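Local coordinates for putative TetR transcriptional regulator (Rhodococcus sp., PDB 2I10), which probably binds DNA as a transcriptional regulator of the TetR family and is seen here with p-nitrophenol bound at its C-terminal domain, at residues 66-71 with 105-110; 81-86 with 140-145; 88-93 with 166-171; 158-163 with 193-198. One frame throughout, in Å; residues are numbered along the deposited sequence. Where two conformers were deposited one is given.

Contact 1: 66-71 with 105-110; sequences YMCERT and FGCMTV
Cys68 and Cys107 are joined by a disulfide, SG to SG 2.1 Å, of left-handed twist (chi3 -98°), at the buried centre of the contact. Cys107 SG stands between its own backbone N and carbonyl carbon (chi1 72°), which turns it to the 66-71 loop. Beside it, Met108 N donates to Tyr66 O at 2.9 Å, and the chain of Met108, a selenomethionine, runs on so that its CG lies 3.7 Å from Tyr66 CB. Its SE then reaches CG of Met67, also selenomethionine, at 3.8 Å. On the other flank Thr109 OG1 donates a hydrogen bond to the syn lone pair of Glu69 OE2, 2.7 Å away; the bend at chi2 (89°) brings the carboxylate round. Tyr169 OH probably hydrogen-bonds OE2 as well, while a water ties OE1 to the backbone N of Cys68 and of Thr109. Past Glu69 this close fit ends: the chain turns outward at Arg70, whose guanidinium instead pairs with Asp64 and Glu60. The loop after helix 55-66 is thus fastened to the start of helix 108-112 by a disulfide, a backbone hydrogen bond and a hydrogen-bonded carboxylate; reduction would probably remove only the covalent part.

Contact 2: 81-86 with 140-145; sequences PTAHEA and DRFEKA
Arg141 NH2 is pressed into the backbone of the 81-83 turn, 3.2 Å from Pro81 C and 3.3 Å from Thr82 C, and its clear hydrogen bond goes just upstream to Arg80 O; NE adds a weak one to Met78 O. The Pro81 carbon lies at the guanidinium edge, whereas Ala83 N sits over one face and Lys144 CE over the other, each offset toward the rim. CG stands anti to the backbone N (chi1 -168°), and the bend at chi2 then sends the chain past Ala86, whose CB is 4.1 Å from Arg141 CG. A leucine here would probably leave the carbonyl of Arg80 without its donor and open a gap beside the turn. Beside the arginine the packing is apolar and close: Ala83 CB meets Ala145 CB at 3.5 Å and comes to the edge of the Phe142 ring, 3.9 Å from CD1. Thr82 is the N-cap of the helix, its OG1 accepting from Glu85 N at 3.1 Å (164°), and Ala83 N is taken up by Asp150. The contact therefore sets the start of helix 83-98 against the late turns of helix 121-148; Phe142 continues onto Leu160 and Val164 of helix 157-177, and Arg141 reaches back to carbonyls at and just after the end of helix 71-78.

Contact 3: 88-93 with 166-171; sequences LDFLTG and AAVYGL
The helical segments 88-93 and 166-171 run nearly parallel, their axes 10.2 Å apart at an angle of 17°, with Leu91 and Val168 nearest at 6.4 Å between CA atoms. Between them the leucine does most of the bridging. Its CG is anti to the carbonyl carbon (chi1 -66°), and the two methyls divide the work: CD1 lies 4.3 Å from Ala167 CB, while CD2 faces both Val168 CG2 and Leu171 CD1, the latter at 4.3 Å. From the preceding position, Phe90 brings its ring to the same valine, CE2 being 3.5 Å from Val168 CG2 and the two side chains crossing at about a right angle. Val168 was modelled in two conformers, so the close fit of this methyl holds for one of them and should be read with caution. Farther out, the Phe90 ring packs on Leu74 and Ala77 of helix 71-78, and Leu171 rests on Leu184 and Ala188 of helix 181-192. No hydrogen bond or charge pair crosses between the two segments; inside the C-terminal domain their contact is purely apolar, through van der Waals packing, so burial of apolar surface is probably what holds them here.

Contact 4: 158-163 with 193-198; sequences TALARY and QVVPRA. With NPO (p-nitrophenol), chain C.
Tyr163 leans on Val194 along the CD2-CE2-CZ side of its ring, out to OH. From CB the side chain leaves with CG anti to the backbone N (chi1 159°), which carries the ring off helix 157-177 to the tail segment. CD2 comes first, 3.9 Å from Val194 CG1; CE2 follows, 3.5 Å from Val194 CB; CZ then meets Val194 CG2 at 3.6 Å. At the tip, OH touches that same methyl and is hydrogen-bonded to Ala191 O, with a weak bond to Tyr163 OH of the second subunit. CG1 of the valine sits over the ring face, 4.0 Å from its centroid and 21° off the normal, a CH-pi contact. An alanine in place of Tyr163 would probably strip Val194 of this cover and leave the Ala191 carbonyl without its mate. One turn earlier Leu160 extends the apolar patch: CD1 lies 3.7 Å from Val194 CG1 and 4.0 Å from Val195 CG2, while CD2 approaches the Pro196 ring. Arg162 points elsewhere, its guanidinium edge-on to p-nitrophenol, though the modelled approach is too short to be trusted; the guanidinium forms salt bridges with Glu174 and Glu183 of the second subunit. The tail after helix 181-192 is thus laid against helix 157-177: Val195 also packs on Ala83 and Val87 of helix 83-98, Leu160 on Phe142 of helix 121-148, and Val194 on Val194 of the second subunit.

All four contacts bear on the helical C-terminal domain, with contact 1 tying it to the loop after helix 55-66. Contacts 2 and 3 share helix 83-98, contacts 3 and 4 helix 157-177, their centres about 15 and 12 Å apart. Contact 2 meets contact 4 directly, Phe142 CE2 lying 3.5 Å from Leu160 CG, and contact 1 touches contact 3 at Tyr169. Arg162 of contact 4 lines the p-nitrophenol pocket with Arg131, Glu132 and Arg135, while Ser177 O of the second subunit bonds the ligand. The ligand is about 8 Å from the Thr109 side chain, but about 13 Å from those of Phe142 and Val168.

Contact 1: 66-71 with 105-110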
# COMPACT_ATOMS: atom_id res chain seq x y z
N TYR B 66 13.66 -0.97 1.19
CA TYR B 66 12.29 -1.05 1.71
C TYR B 66 11.53 0.26 1.93
O TYR B 66 10.37 0.21 2.30
CB TYR B 66 12.29 -1.79 3.02
CG TYR B 66 12.54 -3.30 2.89
CD1 TYR B 66 11.49 -4.17 2.58
CD2 TYR B 66 13.82 -3.84 3.10
CE1 TYR B 66 11.69 -5.55 2.48
CE2 TYR B 66 14.04 -5.26 2.99
CZ TYR B 66 12.97 -6.09 2.68
OH TYR B 66 13.14 -7.46 2.55
N MSE B 67 12.18 1.40 1.77
CA MSE B 67 11.55 2.69 2.08
C MSE B 67 11.02 3.28 0.77
O MSE B 67 11.80 3.46 -0.16
CB MSE B 67 12.55 3.65 2.77
CG MSE B 67 12.29 4.04 4.28
SE MSE B 67 13.31 5.78 4.72
CE MSE B 67 12.23 6.96 3.71
N CYS B 68 9.70 3.53 0.68
CA CYS B 68 9.13 4.30 -0.46
C CYS B 68 9.77 5.70 -0.54
O CYS B 68 10.22 6.15 -1.60
CB CYS B 68 7.56 4.39 -0.38
SG CYS B 68 6.61 2.78 -0.89
N GLU B 69 9.86 6.36 0.61
CA GLU B 69 10.18 7.79 0.71
C GLU B 69 11.67 8.15 0.74
O GLU B 69 12.03 9.23 1.24
CB GLU B 69 9.53 8.38 1.96
CG GLU B 69 8.06 8.03 2.11
CD GLU B 69 7.78 6.73 2.87
OE1 GLU B 69 8.68 5.86 3.03
OE2 GLU B 69 6.64 6.58 3.32
N ARG B 70 12.53 7.27 0.22
CA ARG B 70 13.99 7.48 0.23
C ARG B 70 14.45 8.83 -0.32
O ARG B 70 14.20 9.13 -1.49
CB ARG B 70 14.67 6.33 -0.55
CG ARG B 70 16.03 5.98 0.00
CD ARG B 70 15.97 5.59 1.47
NE ARG B 70 17.27 5.17 1.95
CZ ARG B 70 17.95 5.65 3.00
NH1 ARG B 70 17.46 6.57 3.81
NH2 ARG B 70 19.14 5.13 3.29
N THR B 71 15.15 9.62 0.52
CA THR B 71 15.52 11.00 0.23
C THR B 71 16.27 11.26 -1.08
O THR B 71 15.89 12.14 -1.85
CB THR B 71 16.21 11.77 1.45
OG1 THR B 71 16.69 13.02 0.99
CG2 THR B 71 17.38 11.06 2.01
N PHE B 105 6.26 -7.79 1.08
CA PHE B 105 5.83 -6.99 2.23
C PHE B 105 5.30 -5.59 1.84
O PHE B 105 4.59 -4.92 2.61
CB PHE B 105 6.98 -6.84 3.25
CG PHE B 105 7.38 -8.13 3.90
CD1 PHE B 105 8.50 -8.83 3.46
CD2 PHE B 105 6.63 -8.65 4.94
CE1 PHE B 105 8.86 -10.01 4.05
CE2 PHE B 105 6.98 -9.86 5.54
CZ PHE B 105 8.10 -10.54 5.09
N GLY B 106 5.68 -5.13 0.65
CA GLY B 106 5.45 -3.76 0.27
C GLY B 106 6.52 -2.96 1.02
O GLY B 106 7.39 -3.55 1.70
N CYS B 107 6.46 -1.65 0.87
CA CYS B 107 7.42 -0.78 1.51
C CYS B 107 6.98 -0.55 2.94
O CYS B 107 5.87 -0.91 3.36
CB CYS B 107 7.62 0.51 0.75
SG CYS B 107 6.25 1.68 0.84
N MSE B 108 7.87 0.03 3.71
CA MSE B 108 7.66 0.08 5.12
C MSE B 108 6.41 0.85 5.54
O MSE B 108 5.69 0.46 6.46
CB MSE B 108 8.91 0.62 5.79
CG MSE B 108 10.10 -0.33 5.67
SE MSE B 108 11.86 0.65 6.02
CE MSE B 108 11.36 1.41 7.76
N THR B 109 6.12 1.96 4.91
CA THR B 109 4.81 2.59 5.21
C THR B 109 3.56 1.72 4.96
O THR B 109 2.59 1.75 5.73
CB THR B 109 4.69 3.99 4.53
OG1 THR B 109 5.76 4.78 5.06
CG2 THR B 109 3.25 4.68 4.70
N VAL B 110 3.58 0.96 3.88
CA VAL B 110 2.53 -0.03 3.66
C VAL B 110 2.44 -0.96 4.89
O VAL B 110 1.39 -1.09 5.49
CB VAL B 110 2.72 -0.81 2.33
CG1 VAL B 110 1.85 -2.08 2.31
CG2 VAL B 110 2.40 0.10 1.10
O HOH W 1 8.53 3.40 3.30

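Contact 2: 81-86 with 140-145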
# COMPACT_ATOMS: atom_id res chain seq x y z
N PRO B 81 12.90 19.02 -15.16
CA PRO B 81 12.51 20.38 -15.52
C PRO B 81 11.04 20.75 -15.33
O PRO B 81 10.72 21.92 -15.38
CB PRO B 81 12.86 20.46 -17.02
CG PRO B 81 13.78 19.30 -17.26
CD PRO B 81 13.33 18.26 -16.34
N THR B 82 10.14 19.77 -15.20
CA THR B 82 8.71 20.03 -14.95
C THR B 82 8.26 19.15 -13.79
O THR B 82 8.90 18.15 -13.49
CB THR B 82 7.77 19.77 -16.20
OG1 THR B 82 7.83 18.40 -16.62
CG2 THR B 82 8.11 20.70 -17.41
N ALA B 83 7.19 19.58 -13.12
CA ALA B 83 6.55 18.80 -12.05
C ALA B 83 6.08 17.44 -12.57
O ALA B 83 6.28 16.41 -11.91
CB ALA B 83 5.38 19.59 -11.47
N HIS B 84 5.45 17.45 -13.76
CA HIS B 84 5.03 16.21 -14.43
C HIS B 84 6.21 15.23 -14.60
O HIS B 84 6.14 14.10 -14.14
CB HIS B 84 4.33 16.43 -15.78
CG HIS B 84 4.10 15.14 -16.54
ND1 HIS B 84 3.14 14.23 -16.16
CD2 HIS B 84 4.80 14.57 -17.54
CE1 HIS B 84 3.24 13.15 -16.93
NE2 HIS B 84 4.23 13.34 -17.79
N GLU B 85 7.29 15.66 -15.26
CA GLU B 85 8.47 14.80 -15.45
C GLU B 85 9.11 14.35 -14.14
O GLU B 85 9.60 13.21 -14.05
CB GLU B 85 9.54 15.49 -16.31
CG GLU B 85 10.50 14.51 -16.95
CD GLU B 85 11.61 15.16 -17.79
OE1 GLU B 85 11.41 16.27 -18.37
OE2 GLU B 85 12.68 14.50 -17.90
N ALA B 86 9.10 15.25 -13.15
CA ALA B 86 9.59 14.95 -11.78
C ALA B 86 8.85 13.75 -11.17
O ALA B 86 9.46 12.76 -10.75
CB ALA B 86 9.46 16.20 -10.86
N ASP B 140 7.05 21.49 -2.50
CA ASP B 140 8.06 22.51 -2.89
C ASP B 140 8.18 22.42 -4.39
O ASP B 140 8.26 23.44 -5.06
CB ASP B 140 9.44 22.21 -2.27
CG ASP B 140 9.51 22.55 -0.80
OD1 ASP B 140 8.63 23.32 -0.34
OD2 ASP B 140 10.45 22.07 -0.09
N ARG B 141 8.20 21.19 -4.93
CA ARG B 141 8.31 21.04 -6.42
C ARG B 141 7.12 21.68 -7.15
O ARG B 141 7.28 22.28 -8.24
CB ARG B 141 8.44 19.58 -6.85
CG ARG B 141 8.86 19.33 -8.32
CD ARG B 141 10.18 20.01 -8.68
NE ARG B 141 10.47 20.09 -10.12
CZ ARG B 141 10.02 21.07 -10.91
NH1 ARG B 141 9.24 22.03 -10.45
NH2 ARG B 141 10.37 21.10 -12.17
N PHE B 142 5.93 21.54 -6.55
CA PHE B 142 4.68 22.06 -7.12
C PHE B 142 4.67 23.61 -7.07
O PHE B 142 4.19 24.25 -8.00
CB PHE B 142 3.47 21.45 -6.42
CG PHE B 142 3.23 19.97 -6.77
CD1 PHE B 142 3.92 19.35 -7.81
CD2 PHE B 142 2.29 19.20 -6.09
CE1 PHE B 142 3.68 18.03 -8.16
CE2 PHE B 142 2.06 17.88 -6.45
CZ PHE B 142 2.75 17.30 -7.49
N GLU B 143 5.26 24.16 -6.01
CA GLU B 143 5.36 25.62 -5.79
C GLU B 143 6.28 26.24 -6.86
O GLU B 143 5.96 27.30 -7.45
CB GLU B 143 5.83 25.91 -4.36
CG GLU B 143 6.02 27.37 -4.04
CD GLU B 143 6.69 27.61 -2.70
OE1 GLU B 143 7.87 27.17 -2.52
OE2 GLU B 143 6.07 28.29 -1.83
N LYS B 144 7.37 25.54 -7.17
CA LYS B 144 8.30 25.95 -8.21
C LYS B 144 7.67 25.80 -9.58
O LYS B 144 7.85 26.65 -10.43
CB LYS B 144 9.57 25.08 -8.14
CG LYS B 144 10.49 25.11 -9.34
CD LYS B 144 11.69 24.21 -9.12
CE LYS B 144 12.67 24.21 -10.35
NZ LYS B 144 12.74 25.50 -11.11
N ALA B 145 6.96 24.69 -9.82
CA ALA B 145 6.24 24.54 -11.08
C ALA B 145 5.15 25.58 -11.34
O ALA B 145 4.90 25.91 -12.49
CB ALA B 145 5.71 23.09 -11.27

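Contact 3: 88-93 with 166-171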
# COMPACT_ATOMS: atom_id res chain seq x y z
N LEU B 88 6.74 11.64 -12.78
CA LEU B 88 6.91 10.52 -13.68
C LEU B 88 8.19 9.70 -13.39
O LEU B 88 8.13 8.46 -13.25
CB LEU B 88 6.86 10.97 -15.15
CG LEU B 88 7.26 9.88 -16.15
CD1 LEU B 88 6.15 8.85 -16.37
CD2 LEU B 88 7.65 10.48 -17.48
N ASP B 89 9.32 10.40 -13.34
CA ASP B 89 10.63 9.87 -12.98
C ASP B 89 10.54 9.16 -11.64
O ASP B 89 10.95 8.02 -11.50
CB ASP B 89 11.54 11.07 -12.76
CG ASP B 89 12.83 11.00 -13.50
OD1 ASP B 89 12.77 11.05 -14.77
OD2 ASP B 89 13.91 10.97 -12.80
N PHE B 90 10.03 9.86 -10.63
CA PHE B 90 9.89 9.27 -9.32
C PHE B 90 9.06 7.96 -9.31
O PHE B 90 9.46 6.94 -8.71
CB PHE B 90 9.27 10.24 -8.35
CG PHE B 90 9.29 9.73 -6.97
CD1 PHE B 90 10.51 9.34 -6.39
CD2 PHE B 90 8.12 9.59 -6.24
CE1 PHE B 90 10.56 8.81 -5.11
CE2 PHE B 90 8.16 9.08 -4.96
CZ PHE B 90 9.37 8.69 -4.39
N LEU B 91 7.90 8.01 -9.95
CA LEU B 91 6.97 6.86 -9.89
C LEU B 91 7.50 5.65 -10.62
O LEU B 91 7.45 4.52 -10.08
CB LEU B 91 5.55 7.22 -10.37
CG LEU B 91 4.74 8.20 -9.54
CD1 LEU B 91 3.33 8.40 -10.21
CD2 LEU B 91 4.63 7.81 -8.05
N THR B 92 8.03 5.85 -11.84
CA THR B 92 8.66 4.75 -12.59
C THR B 92 9.96 4.19 -11.93
O THR B 92 10.24 2.99 -12.02
CB THR B 92 8.99 5.15 -14.05
OG1 THR B 92 9.95 6.21 -14.06
CG2 THR B 92 7.77 5.54 -14.85
N GLY B 93 10.74 5.06 -11.30
CA GLY B 93 11.91 4.65 -10.52
C GLY B 93 11.53 3.76 -9.33
O GLY B 93 12.22 2.78 -9.05
N ALA B 166 -0.42 8.64 -2.38
CA ALA B 166 -1.32 7.50 -2.66
C ALA B 166 -0.84 6.68 -3.85
O ALA B 166 -0.77 5.44 -3.79
CB ALA B 166 -2.76 8.02 -2.87
N ALA B 167 -0.42 7.34 -4.93
CA ALA B 167 0.07 6.59 -6.08
C ALA B 167 1.32 5.73 -5.76
O ALA B 167 1.40 4.56 -6.15
CB ALA B 167 0.31 7.52 -7.30
N VAL B 168 2.30 6.28 -5.04
CA VAL B 168 3.52 5.54 -4.69
C VAL B 168 3.22 4.31 -3.86
O VAL B 168 3.75 3.25 -4.09
CB VAL B 168 4.51 6.40 -3.83
CG1 VAL B 168 5.69 5.55 -3.37
CG2 VAL B 168 5.02 7.59 -4.59
N TYR B 169 2.43 4.51 -2.79
CA TYR B 169 2.10 3.41 -1.90
C TYR B 169 1.25 2.36 -2.61
O TYR B 169 1.43 1.19 -2.39
CB TYR B 169 1.38 3.95 -0.69
CG TYR B 169 2.22 4.89 0.12
CD1 TYR B 169 3.49 4.51 0.57
CD2 TYR B 169 1.76 6.17 0.42
CE1 TYR B 169 4.28 5.40 1.33
CE2 TYR B 169 2.55 7.06 1.18
CZ TYR B 169 3.80 6.67 1.62
OH TYR B 169 4.56 7.54 2.40
N GLY B 170 0.33 2.80 -3.48
CA GLY B 170 -0.52 1.85 -4.26
C GLY B 170 0.28 1.03 -5.23
O GLY B 170 0.05 -0.21 -5.37
N LEU B 171 1.22 1.67 -5.92
CA LEU B 171 2.14 0.90 -6.79
C LEU B 171 2.99 -0.07 -5.98
O LEU B 171 3.23 -1.18 -6.43
CB LEU B 171 3.04 1.81 -7.62
CG LEU B 171 2.33 2.61 -8.71
CD1 LEU B 171 3.18 3.87 -9.03
CD2 LEU B 171 2.19 1.75 -9.94

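Contact 4: 158-163 with 193-198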
# COMPACT_ATOMS: atom_id res chain seq x y z
N THR B 158 -2.00 20.79 -2.60
CA THR B 158 -2.18 19.97 -1.43
C THR B 158 -2.83 18.64 -1.77
O THR B 158 -2.34 17.57 -1.36
CB THR B 158 -2.96 20.77 -0.39
OG1 THR B 158 -2.07 21.72 0.20
CG2 THR B 158 -3.44 19.88 0.71
N ALA B 159 -3.96 18.71 -2.49
CA ALA B 159 -4.60 17.54 -3.03
C ALA B 159 -3.70 16.72 -3.96
O ALA B 159 -3.70 15.48 -3.90
CB ALA B 159 -5.91 17.93 -3.78
N LEU B 160 -2.99 17.41 -4.85
CA LEU B 160 -2.14 16.73 -5.83
C LEU B 160 -0.93 16.01 -5.18
O LEU B 160 -0.55 14.94 -5.63
CB LEU B 160 -1.69 17.70 -6.91
CG LEU B 160 -0.95 17.10 -8.11
CD1 LEU B 160 -1.82 16.08 -8.87
CD2 LEU B 160 -0.58 18.22 -9.01
N ALA B 161 -0.33 16.62 -4.15
CA ALA B 161 0.70 15.94 -3.31
C ALA B 161 0.19 14.66 -2.65
O ALA B 161 0.87 13.65 -2.66
CB ALA B 161 1.23 16.89 -2.22
N ARG B 162 -0.99 14.73 -2.05
CA ARG B 162 -1.63 13.57 -1.44
C ARG B 162 -1.88 12.51 -2.49
O ARG B 162 -1.67 11.33 -2.26
CB ARG B 162 -2.95 14.01 -0.75
CG ARG B 162 -3.58 13.00 0.22
CD ARG B 162 -2.64 12.65 1.41
NE ARG B 162 -2.43 13.80 2.29
CZ ARG B 162 -1.70 13.81 3.40
NH1 ARG B 162 -1.04 12.72 3.80
NH2 ARG B 162 -1.61 14.93 4.10
N TYR B 163 -2.31 12.91 -3.67
CA TYR B 163 -2.51 11.92 -4.70
C TYR B 163 -1.20 11.21 -5.06
O TYR B 163 -1.19 10.01 -5.24
CB TYR B 163 -3.14 12.52 -5.95
CG TYR B 163 -2.90 11.65 -7.15
CD1 TYR B 163 -3.73 10.56 -7.42
CD2 TYR B 163 -1.84 11.91 -8.00
CE1 TYR B 163 -3.48 9.76 -8.52
CE2 TYR B 163 -1.58 11.09 -9.08
CZ TYR B 163 -2.42 10.03 -9.34
OH TYR B 163 -2.18 9.22 -10.46
N GLN B 193 0.20 11.05 -15.25
CA GLN B 193 -0.65 11.89 -16.10
C GLN B 193 -1.47 12.89 -15.31
O GLN B 193 -1.83 13.93 -15.83
CB GLN B 193 -1.61 11.03 -16.94
CG GLN B 193 -1.10 10.61 -18.31
CD GLN B 193 -2.03 9.58 -19.00
OE1 GLN B 193 -3.18 9.35 -18.56
NE2 GLN B 193 -1.55 8.99 -20.09
N VAL B 194 -1.79 12.54 -14.07
CA VAL B 194 -2.53 13.42 -13.18
C VAL B 194 -1.78 14.71 -12.82
O VAL B 194 -2.39 15.71 -12.52
CB VAL B 194 -2.97 12.68 -11.91
CG1 VAL B 194 -3.69 13.63 -10.94
CG2 VAL B 194 -3.91 11.49 -12.32
N VAL B 195 -0.45 14.67 -12.85
CA VAL B 195 0.34 15.91 -12.72
C VAL B 195 0.40 16.59 -14.09
O VAL B 195 1.08 16.12 -15.00
CB VAL B 195 1.69 15.63 -12.14
CG1 VAL B 195 2.49 16.95 -11.93
CG2 VAL B 195 1.52 14.91 -10.78
N PRO B 196 -0.35 17.69 -14.27
CA PRO B 196 -0.43 18.29 -15.61
C PRO B 196 0.84 18.96 -16.07
O PRO B 196 1.64 19.40 -15.24
CB PRO B 196 -1.53 19.35 -15.46
CG PRO B 196 -2.17 19.08 -14.10
CD PRO B 196 -1.16 18.44 -13.28
N ARG B 197 1.04 19.01 -17.39
CA ARG B 197 2.10 19.84 -17.97
C ARG B 197 1.47 20.86 -18.90
O ARG B 197 1.12 20.54 -20.04
CB ARG B 197 3.14 19.01 -18.72
CG ARG B 197 4.44 19.79 -18.97
CD ARG B 197 5.28 19.23 -20.09
NE ARG B 197 6.40 20.12 -20.40
CZ ARG B 197 6.47 20.93 -21.45
NH1 ARG B 197 5.48 20.98 -22.35
NH2 ARG B 197 7.53 21.70 -21.62
N ALA B 198 1.32 22.09 -18.39
CA ALA B 198 0.76 23.20 -19.20
C ALA B 198 1.76 23.65 -20.27
O ALA B 198 2.98 23.58 -20.05
CB ALA B 198 0.37 24.39 -18.31
C1 NPO C . -1.24 15.00 7.32
C2 NPO C . -1.79 14.21 8.31
C3 NPO C . -1.40 12.90 8.47
C4 NPO C . -0.46 12.37 7.64
C5 NPO C . 0.12 13.13 6.63
C6 NPO C . -0.27 14.45 6.47
OH NPO C . -0.14 11.07 7.86
N1 NPO C . -1.71 16.34 7.25
O2 NPO C . -2.51 16.70 8.13
O3 NPO C . -1.36 17.14 6.38